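Local coordinates for intestinal fatty acid binding protein (Rattus norvegicus, PDB 1ICM) that binds long-chain fatty acids such as myristate inside a beta-barrel, and so probably carries them through the cytosol of intestinal cells, at residues 106-110 with 111-115. Residues are numbered along the deposited sequence; the frame is centred on the assembly and turned at random.
Sequences REISG and NELIQ. With MYR (myristic acid), chain B.
The guanidinium of R106 is met at its edges: myristate O1 lies in its plane and Q115 OE1 close to it, and the amide plane of Q115 is turned 37° from it. R106 and Q115 run side by side into the barrel from a non-hydrogen-bonded antiparallel pair. The R106 chain, with CG anti to the carbonyl carbon (chi1 -81°), stays extended as far as NE, which brings its head level with the amide. NE donates to Q115 OE1 at 2.4 Å, a length too short to be taken at face value, and NH2 adds a weak bond to the same oxygen. The two terminal nitrogens divide the carboxylate: NH2 reaches myristate O1 at 2.8 Å and a fairly straight 166°, while NH1 holds O2 with a more bent bond. Y117 OH is weakly bonded to the other end of the Q115 amide, at NE2. Toward the turn on this inner face, I108 CD1 and L113 CD1 meet at 4.3 Å, both side chains also touching W6 and F2. On the other face E107 and I114 form a hydrogen-bonded pair, I114 N to E107 O and E107 N to I114 O, with E107 CG 4.1 Å from I114 CB; a water bridges E107 OE2 and I114 O. I114 CD1 reaches S109 CB at 3.6 Å. E112 turns instead to R10 and K129 in salt bridges. The backbone ladder closes in a type II' turn from S109 to E112, with G110 at positive phi; S109 N bonds to E112 O at 2.9 Å, and E112 N returns to S109 O from above the carbonyl plane. This two-residue hairpin joins strands 101-109 and 112-119. The two carboxylate bonds, with Q115 OE1 beside NE, probably limit how the guanidinium can turn, and its buried positive charge probably stabilises the ligand headgroup as an anion.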
loop_
_atom_site.group_PDB
_atom_site.type_symbol
_atom_site.label_atom_id
_atom_site.label_comp_id
_atom_site.label_asym_id
_atom_site.label_seq_id
_atom_site.Cartn_x
_atom_site.Cartn_y
_atom_site.Cartn_z
ATOM N N ARG A 106 -7.989 1.144 0.535
ATOM C CA ARG A 106 -7.699 2.569 0.474
ATOM C C ARG A 106 -9.052 3.272 0.558
ATOM O O ARG A 106 -9.966 2.987 -0.199
ATOM C CB ARG A 106 -7.095 3.009 -0.841
ATOM C CG ARG A 106 -5.606 2.730 -0.899
ATOM C CD ARG A 106 -5.034 3.165 -2.237
ATOM N NE ARG A 106 -3.580 3.073 -2.205
ATOM C CZ ARG A 106 -2.796 2.646 -3.180
ATOM N NH1 ARG A 106 -3.306 2.176 -4.323
ATOM N NH2 ARG A 106 -1.476 2.637 -2.990
ATOM N N GLU A 107 -9.165 4.191 1.496
ATOM C CA GLU A 107 -10.407 4.928 1.604
ATOM C C GLU A 107 -10.117 6.353 2.095
ATOM O O GLU A 107 -9.145 6.579 2.804
ATOM C CB GLU A 107 -11.314 4.159 2.560
ATOM C CG GLU A 107 -10.931 4.423 4.002
ATOM C CD GLU A 107 -11.672 3.496 4.928
ATOM O OE1 GLU A 107 -12.972 3.772 4.999
ATOM O OE2 GLU A 107 -11.067 2.595 5.521
ATOM N N ILE A 108 -10.943 7.330 1.704
ATOM C CA ILE A 108 -10.809 8.719 2.123
ATOM C C ILE A 108 -11.648 8.985 3.370
ATOM O O ILE A 108 -12.807 8.589 3.534
ATOM C CB ILE A 108 -11.353 9.686 1.054
ATOM C CG1 ILE A 108 -10.928 9.418 -0.386
ATOM C CG2 ILE A 108 -11.061 11.134 1.462
ATOM C CD1 ILE A 108 -9.450 9.723 -0.552
ATOM N N SER A 109 -11.140 9.725 4.307
ATOM C CA SER A 109 -11.885 10.040 5.490
ATOM C C SER A 109 -11.601 11.514 5.698
ATOM O O SER A 109 -10.537 11.897 6.185
ATOM C CB SER A 109 -11.343 9.252 6.664
ATOM O OG SER A 109 -11.612 10.003 7.823
ATOM N N GLY A 110 -12.540 12.365 5.271
ATOM C CA GLY A 110 -12.333 13.790 5.386
ATOM C C GLY A 110 -11.298 14.153 4.330
ATOM O O GLY A 110 -11.518 13.955 3.134
ATOM N N ASN A 111 -10.161 14.696 4.762
ATOM C CA ASN A 111 -9.099 15.034 3.840
ATOM C C ASN A 111 -7.926 14.084 4.031
ATOM O O ASN A 111 -6.807 14.441 3.644
ATOM C CB ASN A 111 -8.539 16.464 3.969
ATOM C CG ASN A 111 -8.129 16.861 5.388
ATOM O OD1 ASN A 111 -7.795 18.039 5.614
ATOM N ND2 ASN A 111 -8.166 15.934 6.349
ATOM N N GLU A 112 -8.144 12.937 4.667
ATOM C CA GLU A 112 -7.028 12.004 4.846
ATOM C C GLU A 112 -7.234 10.770 3.972
ATOM O O GLU A 112 -8.388 10.397 3.714
ATOM C CB GLU A 112 -6.914 11.533 6.323
ATOM C CG GLU A 112 -6.326 12.644 7.223
ATOM C CD GLU A 112 -6.199 12.311 8.690
ATOM O OE1 GLU A 112 -7.144 11.541 9.160
ATOM O OE2 GLU A 112 -5.291 12.740 9.384
ATOM N N LEU A 113 -6.153 10.095 3.556
ATOM C CA LEU A 113 -6.213 8.824 2.821
ATOM C C LEU A 113 -5.839 7.719 3.842
ATOM O O LEU A 113 -4.783 7.797 4.505
ATOM C CB LEU A 113 -5.294 8.819 1.594
ATOM C CG LEU A 113 -4.995 7.444 1.076
ATOM C CD1 LEU A 113 -6.251 7.036 0.342
ATOM C CD2 LEU A 113 -3.931 7.562 0.006
ATOM N N ILE A 114 -6.706 6.716 4.069
ATOM C CA ILE A 114 -6.375 5.692 5.038
ATOM C C ILE A 114 -6.093 4.414 4.300
ATOM O O ILE A 114 -6.932 4.039 3.483
ATOM C CB ILE A 114 -7.507 5.423 6.004
ATOM C CG1 ILE A 114 -7.879 6.748 6.692
ATOM C CG2 ILE A 114 -7.077 4.273 6.948
ATOM C CD1 ILE A 114 -9.057 6.606 7.644
ATOM N N GLN A 115 -4.910 3.826 4.540
ATOM C CA GLN A 115 -4.559 2.582 3.871
ATOM C C GLN A 115 -4.509 1.513 4.943
ATOM O O GLN A 115 -3.686 1.611 5.860
ATOM C CB GLN A 115 -3.180 2.561 3.170
ATOM C CG GLN A 115 -3.126 3.337 1.856
ATOM C CD GLN A 115 -1.924 3.039 0.959
ATOM O OE1 GLN A 115 -2.195 3.395 -0.281
ATOM N NE2 GLN A 115 -0.815 2.549 1.315
HETATM C C1 MYR B . -0.372 0.269 -5.171
HETATM O O1 MYR B . 0.199 1.367 -4.806
HETATM O O2 MYR B . -1.551 0.241 -5.414
HETATM C C2 MYR B . 0.548 -0.943 -5.281
HETATM C C3 MYR B . 0.211 -2.088 -4.344
HETATM C C4 MYR B . 0.327 -1.749 -2.862
HETATM C C5 MYR B . 0.057 -2.919 -1.915
HETATM C C6 MYR B . 0.572 -2.603 -0.509
HETATM C C7 MYR B . 1.117 -3.788 0.274
HETATM C C8 MYR B . 2.413 -3.398 0.982
HETATM C C9 MYR B . 2.442 -3.862 2.421
HETATM C C10 MYR B . 3.406 -3.076 3.294
HETATM C C11 MYR B . 4.742 -3.782 3.405
HETATM C C12 MYR B . 5.891 -2.958 3.959
HETATM C C13 MYR B . 7.174 -3.771 3.901
HETATM C C14 MYR B . 8.359 -3.161 4.629
HETATM O O HOH W 1 -8.498 1.777 4.802
#